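Local coordinates for cellulose binding protein (Clavibacter michiganensis, PDB 4JJO) that probably takes part in cellulose breakdown, this piece being the expansin-like, cell-wall-loosening part of a longer, probably endoglucanase, polypeptide, at residues A[51-56]-A[60-65]; A[79-84]-A[88-93]. All coordinates share one frame; numbering follows the deposited sequence.

Contact 1 and contact 2 both belong to the expansin domain related to the double-psi beta-barrel, and their centres lie about 13 Å apart. Contact 1 ties strand 51-56 to strand 59-69 by a ladder of backbone bonds, with a salt bridge on its more exposed face and branched aliphatics on the buried one. Contact 2 lies farther out, its centre about 22 Å from the centre of the chain, and relies on one helix-end bond and two aromatic rings to fold loop 88-93 back on helix 81-87. The two meet through the buried side of the hairpin, where Val63 CG1 packs on Ala83 CB at 3.6 Å, so helix 81-87 covers part of the apolar face of contact 1.

Contact 1 (A[51-56]-A[60-65]); sequences FLDVTG and TVRVQV
Leu52 and Val63 face each other in an antiparallel beta hairpin of the double-psi beta-barrel domain, strand 51-56 running beside 60-65. Two backbone hydrogen bonds join this pair and two more join Val54 to Val61. On the buried face the branched side chains interlock. Val63 CG2 is wedged against both neighbours on strand 51-56, 3.9 Å from Leu52 CB and 3.9 Å from Val54 CG2; with CG1 anti to the carbonyl carbon (chi1 -68°), CG2 falls between the backbone N and C. Farther along, Val65 CG2 bears on the branch point of Leu52, and Val35 of strand 34-38 touches Leu52, Val63 and Val65. The face carrying Phe51, Asp53 and Arg62 is more polar. The Phe51 ring lies over the stem of Gln64, with CE1 3.7 Å from Gln64 CB and the Gln64 CA-H directed off-centre at one ring face. Beside it Arg62 bends at chi3 and grips Asp53 side-on in a salt bridge, NE to OD1 and NH2 to OD2, each 2.9 Å and on the syn side. The carboxylate is turned 30° from the guanidinium plane, yet the NE bond is almost straight at 176°. Near the turn, Thr55 OG1 and Thr60 OG1 share a hydrogen bond of 2.9 Å.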
loop_
_atom_site.group_PDB
_atom_site.type_symbol
_atom_site.label_atom_id
_atom_site.label_comp_id
_atom_site.label_asym_id
_atom_site.label_seq_id
_atom_site.Cartn_x
_atom_site.Cartn_y
_atom_site.Cartn_z
ATOM N N PHE A 51 2.332 -2.158 -6.818
ATOM C CA PHE A 51 3.250 -1.454 -7.698
ATOM C C PHE A 51 2.789 -1.530 -9.143
ATOM O O PHE A 51 2.260 -2.549 -9.586
ATOM C CB PHE A 51 4.655 -2.042 -7.568
ATOM C CG PHE A 51 5.325 -1.726 -6.260
ATOM C CD1 PHE A 51 6.287 -0.735 -6.180
ATOM C CD2 PHE A 51 4.984 -2.413 -5.109
ATOM C CE1 PHE A 51 6.901 -0.439 -4.978
ATOM C CE2 PHE A 51 5.595 -2.122 -3.903
ATOM C CZ PHE A 51 6.555 -1.133 -3.838
ATOM N N LEU A 52 2.985 -0.433 -9.868
ATOM C CA LEU A 52 2.709 -0.386 -11.295
ATOM C C LEU A 52 4.016 -0.249 -12.057
ATOM O O LEU A 52 4.883 0.531 -11.664
ATOM C CB LEU A 52 1.830 0.820 -11.639
ATOM C CG LEU A 52 0.539 1.027 -10.848
ATOM C CD1 LEU A 52 -0.150 2.307 -11.311
ATOM C CD2 LEU A 52 -0.380 -0.163 -10.998
ATOM N N ASP A 53 4.163 -1.008 -13.138
ATOM C CA ASP A 53 5.222 -0.740 -14.101
ATOM C C ASP A 53 4.635 0.105 -15.218
ATOM O O ASP A 53 3.807 -0.368 -15.995
ATOM C CB ASP A 53 5.826 -2.030 -14.659
ATOM C CG ASP A 53 6.936 -2.571 -13.787
ATOM O OD1 ASP A 53 7.442 -1.808 -12.939
ATOM O OD2 ASP A 53 7.310 -3.752 -13.950
ATOM N N VAL A 54 5.065 1.360 -15.279
ATOM C CA VAL A 54 4.506 2.331 -16.209
ATOM C C VAL A 54 5.460 2.567 -17.369
ATOM O O VAL A 54 6.616 2.933 -17.163
ATOM C CB VAL A 54 4.249 3.676 -15.506
ATOM C CG1 VAL A 54 3.580 4.650 -16.454
ATOM C CG2 VAL A 54 3.398 3.470 -14.263
ATOM N N THR A 55 4.968 2.356 -18.587
ATOM C CA THR A 55 5.759 2.593 -19.784
ATOM C C THR A 55 5.351 3.908 -20.435
ATOM O O THR A 55 4.185 4.116 -20.773
ATOM C CB THR A 55 5.595 1.457 -20.806
ATOM O OG1 THR A 55 6.062 0.228 -20.236
ATOM C CG2 THR A 55 6.387 1.757 -22.070
ATOM N N GLY A 56 6.322 4.795 -20.601
ATOM C CA GLY A 56 6.096 6.059 -21.271
ATOM C C GLY A 56 7.114 6.270 -22.371
ATOM O O GLY A 56 7.843 5.347 -22.732
ATOM N N THR A 60 10.533 2.743 -19.013
ATOM C CA THR A 60 9.620 2.174 -18.031
ATOM C C THR A 60 10.128 2.392 -16.613
ATOM O O THR A 60 11.308 2.190 -16.328
ATOM C CB THR A 60 9.434 0.665 -18.259
ATOM O OG1 THR A 60 8.916 0.439 -19.575
ATOM C CG2 THR A 60 8.476 0.080 -17.233
ATOM N N VAL A 61 9.226 2.806 -15.729
ATOM C CA VAL A 61 9.558 2.999 -14.324
ATOM C C VAL A 61 8.534 2.296 -13.441
ATOM O O VAL A 61 7.368 2.161 -13.810
ATOM C CB VAL A 61 9.601 4.494 -13.955
ATOM C CG1 VAL A 61 8.208 5.102 -14.017
ATOM C CG2 VAL A 61 10.209 4.685 -12.575
ATOM N N ARG A 62 8.982 1.843 -12.276
ATOM C CA ARG A 62 8.103 1.191 -11.317
ATOM C C ARG A 62 7.710 2.180 -10.229
ATOM O O ARG A 62 8.565 2.862 -9.666
ATOM C CB ARG A 62 8.802 -0.020 -10.704
ATOM C CG ARG A 62 7.977 -0.759 -9.663
ATOM C CD ARG A 62 8.563 -2.133 -9.374
ATOM N NE ARG A 62 8.483 -3.002 -10.544
ATOM C CZ ARG A 62 8.809 -4.289 -10.553
ATOM N NH1 ARG A 62 9.243 -4.883 -9.451
ATOM N NH2 ARG A 62 8.697 -4.986 -11.675
ATOM N N VAL A 63 6.413 2.263 -9.947
ATOM C CA VAL A 63 5.912 3.190 -8.940
ATOM C C VAL A 63 5.028 2.488 -7.913
ATOM O O VAL A 63 4.298 1.550 -8.238
ATOM C CB VAL A 63 5.114 4.350 -9.583
ATOM C CG1 VAL A 63 6.035 5.256 -10.382
ATOM C CG2 VAL A 63 3.989 3.813 -10.456
ATOM N N GLN A 64 5.109 2.947 -6.668
ATOM C CA GLN A 64 4.266 2.432 -5.600
ATOM C C GLN A 64 2.944 3.192 -5.576
ATOM O O GLN A 64 2.927 4.423 -5.586
ATOM C CB GLN A 64 4.967 2.578 -4.246
ATOM C CG GLN A 64 4.114 2.149 -3.058
ATOM C CD GLN A 64 4.833 2.248 -1.716
ATOM O OE1 GLN A 64 4.331 1.764 -0.702
ATOM N NE2 GLN A 64 6.004 2.877 -1.701
ATOM N N VAL A 65 1.838 2.459 -5.554
ATOM C CA VAL A 65 0.531 3.087 -5.426
ATOM C C VAL A 65 0.396 3.616 -4.005
ATOM O O VAL A 65 0.417 2.850 -3.043
ATOM C CB VAL A 65 -0.611 2.106 -5.731
ATOM C CG1 VAL A 65 -1.949 2.733 -5.376
ATOM C CG2 VAL A 65 -0.587 1.694 -7.195
#

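Contact 2 (A[79-84]-A[88-93]); sequences LSEEAF and GDFNAG
Phe84 O accepts a 2.9 Å hydrogen bond from Gly88 N, the one hydrogen bond between 79-84 and 88-93. Its N-H...O angle of 138° is bent, and Gly88 is the first residue to leave helical geometry, so the bond marks the end of helix 81-87. Beyond it the chain turns back along the flank of the helix and wraps the Phe84 ring. With chi1 of -171°, placing CG opposite the backbone N, the Phe84 ring extends to the loop backbone. There CE2 comes 3.3 Å from Asp89 O, which lies at the ring edge near its plane, and CZ approaches Gly93 O at 3.7 Å. The methyl of Ala92 also sits at the ring edge. Phe90 folds back toward the start of the helix, its CE1 resting 3.9 Å from Glu81 CB and equally near CG. The Glu81 carboxylate plane stands almost upright to the Phe90 ring, at 85°, and OE2 is 4.0 Å from CZ. His9 of strand 3-10 ties both aromatics to the barrel, stacking on Phe90 and meeting Phe84 edge-to-face, while Arg85 makes a cation-pi contact with Phe90. Ser80 OG, at the N-cap, accepts from Ala83 N at 3.1 Å; in the loop Asp89 OD2 accepts from Asn91 N on its anti side, an Asx turn. The whole is a short N-capped helix followed by a loop that holds this turn, an arrangement that here connects strands 76-80 and 95-101 of the double-psi beta-barrel domain.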
loop_
_atom_site.group_PDB
_atom_site.type_symbol
_atom_site.label_atom_id
_atom_site.label_comp_id
_atom_site.label_asym_id
_atom_site.label_seq_id
_atom_site.Cartn_x
_atom_site.Cartn_y
_atom_site.Cartn_z
ATOM N N LEU A 79 1.388 10.833 -11.569
ATOM C CA LEU A 79 2.708 10.357 -11.179
ATOM C C LEU A 79 3.433 11.368 -10.313
ATOM O O LEU A 79 3.182 12.566 -10.401
ATOM C CB LEU A 79 3.560 10.084 -12.419
ATOM C CG LEU A 79 3.144 8.923 -13.320
ATOM C CD1 LEU A 79 3.976 8.940 -14.590
ATOM C CD2 LEU A 79 3.304 7.599 -12.595
ATOM N N SER A 80 4.336 10.876 -9.471
ATOM C CA SER A 80 5.270 11.749 -8.782
ATOM C C SER A 80 6.052 12.501 -9.846
ATOM O O SER A 80 6.265 11.988 -10.946
ATOM C CB SER A 80 6.231 10.937 -7.915
ATOM O OG SER A 80 6.981 10.032 -8.705
ATOM N N GLU A 81 6.470 13.718 -9.525
ATOM C CA GLU A 81 7.275 14.498 -10.452
ATOM C C GLU A 81 8.468 13.677 -10.924
ATOM O O GLU A 81 8.843 13.728 -12.095
ATOM C CB GLU A 81 7.752 15.791 -9.787
ATOM C CG GLU A 81 6.644 16.800 -9.532
ATOM C CD GLU A 81 7.136 18.039 -8.810
ATOM O OE1 GLU A 81 8.218 17.983 -8.185
ATOM O OE2 GLU A 81 6.438 19.071 -8.868
ATOM N N GLU A 82 9.048 12.903 -10.012
ATOM C CA GLU A 82 10.263 12.154 -10.308
ATOM C C GLU A 82 10.013 11.009 -11.285
ATOM O O GLU A 82 10.827 10.757 -12.177
ATOM C CB GLU A 82 10.893 11.626 -9.017
ATOM C CG GLU A 82 11.492 12.720 -8.134
ATOM C CD GLU A 82 10.457 13.410 -7.254
ATOM O OE1 GLU A 82 9.286 12.974 -7.251
ATOM O OE2 GLU A 82 10.816 14.386 -6.563
ATOM N N ALA A 83 8.895 10.313 -11.114
ATOM C CA ALA A 83 8.520 9.251 -12.035
ATOM C C ALA A 83 8.190 9.839 -13.404
ATOM O O ALA A 83 8.568 9.289 -14.438
ATOM C CB ALA A 83 7.334 8.468 -11.493
ATOM N N PHE A 84 7.490 10.965 -13.400
ATOM C CA PHE A 84 7.103 11.635 -14.638
ATOM C C PHE A 84 8.323 12.083 -15.442
ATOM O O PHE A 84 8.346 11.948 -16.667
ATOM C CB PHE A 84 6.211 12.835 -14.322
ATOM C CG PHE A 84 5.596 13.468 -15.535
ATOM C CD1 PHE A 84 4.292 13.179 -15.897
ATOM C CD2 PHE A 84 6.321 14.347 -16.310
ATOM C CE1 PHE A 84 3.724 13.761 -17.007
ATOM C CE2 PHE A 84 5.757 14.931 -17.425
ATOM C CZ PHE A 84 4.457 14.635 -17.775
ATOM N N GLY A 88 9.220 11.148 -19.308
ATOM C CA GLY A 88 9.019 12.196 -20.294
ATOM C C GLY A 88 9.639 13.521 -19.901
ATOM O O GLY A 88 10.209 13.660 -18.819
ATOM N N ASP A 89 9.527 14.503 -20.791
ATOM C CA ASP A 89 9.998 15.848 -20.499
ATOM C C ASP A 89 9.108 16.452 -19.424
ATOM O O ASP A 89 7.882 16.396 -19.517
ATOM C CB ASP A 89 9.968 16.717 -21.757
ATOM C CG ASP A 89 10.750 18.009 -21.594
ATOM O OD1 ASP A 89 11.902 18.072 -22.074
ATOM O OD2 ASP A 89 10.217 18.960 -20.982
ATOM N N PHE A 90 9.728 17.028 -18.401
ATOM C CA PHE A 90 8.988 17.589 -17.276
ATOM C C PHE A 90 7.989 18.664 -17.707
ATOM O O PHE A 90 6.915 18.784 -17.117
ATOM C CB PHE A 90 9.959 18.160 -16.239
ATOM C CG PHE A 90 9.301 18.551 -14.951
ATOM C CD1 PHE A 90 8.572 17.622 -14.222
ATOM C CD2 PHE A 90 9.419 19.842 -14.458
ATOM C CE1 PHE A 90 7.967 17.974 -13.031
ATOM C CE2 PHE A 90 8.816 20.201 -13.267
ATOM C CZ PHE A 90 8.089 19.266 -12.553
ATOM N N ASN A 91 8.332 19.440 -18.732
ATOM C CA ASN A 91 7.448 20.512 -19.188
ATOM C C ASN A 91 6.422 20.044 -20.216
ATOM O O ASN A 91 5.740 20.861 -20.835
ATOM C CB ASN A 91 8.257 21.673 -19.767
ATOM C CG ASN A 91 7.771 23.027 -19.271
ATOM O OD1 ASN A 91 6.671 23.147 -18.727
ATOM N ND2 ASN A 91 8.586 24.053 -19.463
ATOM N N ALA A 92 6.317 18.732 -20.393
ATOM C CA ALA A 92 5.349 18.160 -21.319
ATOM C C ALA A 92 3.926 18.357 -20.808
ATOM O O ALA A 92 3.000 18.541 -21.600
ATOM C CB ALA A 92 5.631 16.682 -21.533
ATOM N N GLY A 93 3.756 18.315 -19.490
ATOM C CA GLY A 93 2.445 18.465 -18.885
ATOM C C GLY A 93 1.727 17.135 -18.783
ATOM O O GLY A 93 1.363 16.687 -17.695
#